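Local coordinates for adenosine deaminase 1 (Arthrobacter aurescens, PDB 3RYS), which probably catalyses the zinc-dependent hydrolytic deamination of adenine to hypoxanthine in purine salvage, at residues A[95-99]-A[318-324]. Residues are numbered along the deposited sequence; the frame is centred on the assembly and turned at random.
Sequences VRHAE and SFASDAR
Arg324 reaches the backbone carbonyl of Arg96, and Ala320 the ring of His97, where, in this metallo-dependent hydrolase of TIM-barrel type, the loop leading into helix 322-339 passes the parallel strand 95-102. The guanidinium of Arg324 presents its edge to Arg96 O: NH2 donates to this oxygen at 2.9 Å, with an N-H...O angle of 157° and the oxygen nearly in the guanidinium plane. With CG anti to the backbone N (chi1 -177°) and a bend at chi2, the side chain reaches across to this carbonyl. The same NH2 lies over one face of the Arg96 guanidinium, 3.9 Å from Arg96 NH2; these like charges are probably eased by Glu331, which forms a salt bridge with Arg96 NE. Shortening Arg324 to an alanine is likely to leave Arg96 O without this donor and to open a gap beside the Arg96 guanidinium.

Next along the strand, Ala320 CB rests on a face of the His97 imidazole in a CH-pi contact, 3.8 Å from the ring centroid, while Ser318 CB approaches the ring obliquely. Farther on, the Glu99 carboxylate faces the Phe319 backbone N and appears to accept its hydrogen bond through OE2, although the position of that oxygen is uncertain. Its other oxygen, OE1, is paired with Arg220, which also makes a cation-pi contact with Phe319. The Glu99 side chain is about 12 Å from the bound zinc ion and about 8 Å from that of the zinc ligand His19. Behind Arg324, Ser321 is the N-cap of helix 322-339, its OG accepting from Arg324 N at 2.8 Å.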
loop_
_atom_site.group_PDB
_atom_site.type_symbol
_atom_site.label_atom_id
_atom_site.label_comp_id
_atom_site.label_asym_id
_atom_site.label_seq_id
_atom_site.Cartn_x
_atom_site.Cartn_y
_atom_site.Cartn_z
ATOM N N VAL A 95 3.527 8.139 10.513
ATOM C CA VAL A 95 3.023 8.434 9.172
ATOM C C VAL A 95 2.498 9.871 9.086
ATOM O O VAL A 95 1.524 10.233 9.748
ATOM C CB VAL A 95 1.916 7.439 8.739
ATOM C CG1 VAL A 95 1.424 7.757 7.333
ATOM C CG2 VAL A 95 2.420 6.009 8.808
ATOM N N ARG A 96 3.157 10.683 8.267
ATOM C CA ARG A 96 2.817 12.096 8.137
ATOM C C ARG A 96 1.951 12.324 6.904
ATOM O O ARG A 96 1.198 13.297 6.817
ATOM C CB ARG A 96 4.096 12.923 8.044
ATOM C CG ARG A 96 4.918 12.888 9.310
ATOM C CD ARG A 96 4.189 13.633 10.408
ATOM N NE ARG A 96 4.102 15.053 10.094
ATOM C CZ ARG A 96 3.064 15.825 10.394
ATOM N NH1 ARG A 96 2.013 15.308 11.017
ATOM N NH2 ARG A 96 3.074 17.111 10.063
ATOM N N HIS A 97 2.063 11.400 5.958
ATOM C CA HIS A 97 1.320 11.454 4.712
ATOM C C HIS A 97 1.037 10.025 4.266
ATOM O O HIS A 97 1.926 9.165 4.290
ATOM C CB HIS A 97 2.135 12.191 3.651
ATOM C CG HIS A 97 1.443 12.316 2.330
ATOM N ND1 HIS A 97 1.654 11.434 1.291
ATOM C CD2 HIS A 97 0.558 13.231 1.871
ATOM C CE1 HIS A 97 0.922 11.796 0.253
ATOM N NE2 HIS A 97 0.247 12.883 0.579
ATOM N N ALA A 98 -0.203 9.772 3.865
ATOM C CA ALA A 98 -0.617 8.427 3.499
ATOM C C ALA A 98 -1.340 8.426 2.162
ATOM O O ALA A 98 -2.340 9.123 1.990
ATOM C CB ALA A 98 -1.502 7.840 4.584
ATOM N N GLU A 99 -0.822 7.657 1.211
ATOM C CA GLU A 99 -1.498 7.495 -0.070
ATOM C C GLU A 99 -2.120 6.105 -0.131
ATOM O O GLU A 99 -1.427 5.097 -0.260
ATOM C CB GLU A 99 -0.554 7.786 -1.238
ATOM C CG GLU A 99 -0.213 9.272 -1.334
ATOM C CD GLU A 99 0.765 9.611 -2.441
ATOM O OE1 GLU A 99 0.826 8.867 -3.443
ATOM O OE2 GLU A 99 1.464 10.638 -2.307
ATOM N N SER A 318 6.210 10.632 -2.917
ATOM C CA SER A 318 4.774 10.864 -2.771
ATOM C C SER A 318 4.244 11.829 -3.834
ATOM O O SER A 318 5.015 12.523 -4.502
ATOM C CB SER A 318 4.442 11.379 -1.365
ATOM O OG SER A 318 4.960 12.680 -1.157
ATOM N N PHE A 319 2.925 11.850 -3.988
ATOM C CA PHE A 319 2.267 12.776 -4.900
ATOM C C PHE A 319 1.718 13.965 -4.121
ATOM O O PHE A 319 0.753 14.605 -4.532
ATOM C CB PHE A 319 1.140 12.081 -5.669
ATOM C CG PHE A 319 1.602 10.931 -6.517
ATOM C CD1 PHE A 319 2.794 11.002 -7.220
ATOM C CD2 PHE A 319 0.837 9.780 -6.629
ATOM C CE1 PHE A 319 3.221 9.940 -8.005
ATOM C CE2 PHE A 319 1.259 8.719 -7.418
ATOM C CZ PHE A 319 2.451 8.803 -8.103
ATOM N N ALA A 320 2.339 14.249 -2.982
ATOM C CA ALA A 320 1.971 15.401 -2.176
ATOM C C ALA A 320 2.556 16.674 -2.784
ATOM O O ALA A 320 3.433 16.614 -3.652
ATOM C CB ALA A 320 2.449 15.220 -0.748
ATOM N N SER A 321 2.063 17.824 -2.330
ATOM C CA SER A 321 2.553 19.111 -2.807
ATOM C C SER A 321 4.018 19.310 -2.427
ATOM O O SER A 321 4.476 18.815 -1.397
ATOM C CB SER A 321 1.724 20.243 -2.211
ATOM O OG SER A 321 1.998 20.394 -0.827
ATOM N N ASP A 322 4.753 20.041 -3.253
ATOM C CA ASP A 322 6.149 20.315 -2.945
ATOM C C ASP A 322 6.259 21.004 -1.585
ATOM O O ASP A 322 7.260 20.859 -0.879
ATOM C CB ASP A 322 6.786 21.161 -4.049
ATOM C CG ASP A 322 6.868 20.420 -5.372
ATOM O OD1 ASP A 322 7.174 19.207 -5.357
ATOM O OD2 ASP A 322 6.624 21.045 -6.426
ATOM N N ALA A 323 5.212 21.743 -1.224
ATOM C CA ALA A 323 5.145 22.422 0.066
ATOM C C ALA A 323 5.021 21.413 1.205
ATOM O O ALA A 323 5.719 21.508 2.216
ATOM C CB ALA A 323 3.971 23.396 0.088
ATOM N N ARG A 324 4.123 20.448 1.031
ATOM C CA ARG A 324 3.931 19.392 2.012
ATOM C C ARG A 324 5.186 18.534 2.142
ATOM O O ARG A 324 5.513 18.068 3.232
ATOM C CB ARG A 324 2.736 18.520 1.628
ATOM C CG ARG A 324 2.414 17.430 2.630
ATOM C CD ARG A 324 2.062 18.011 3.983
ATOM N NE ARG A 324 1.684 16.972 4.938
ATOM C CZ ARG A 324 1.227 17.218 6.162
ATOM N NH1 ARG A 324 1.094 18.470 6.573
ATOM N NH2 ARG A 324 0.900 16.215 6.972
#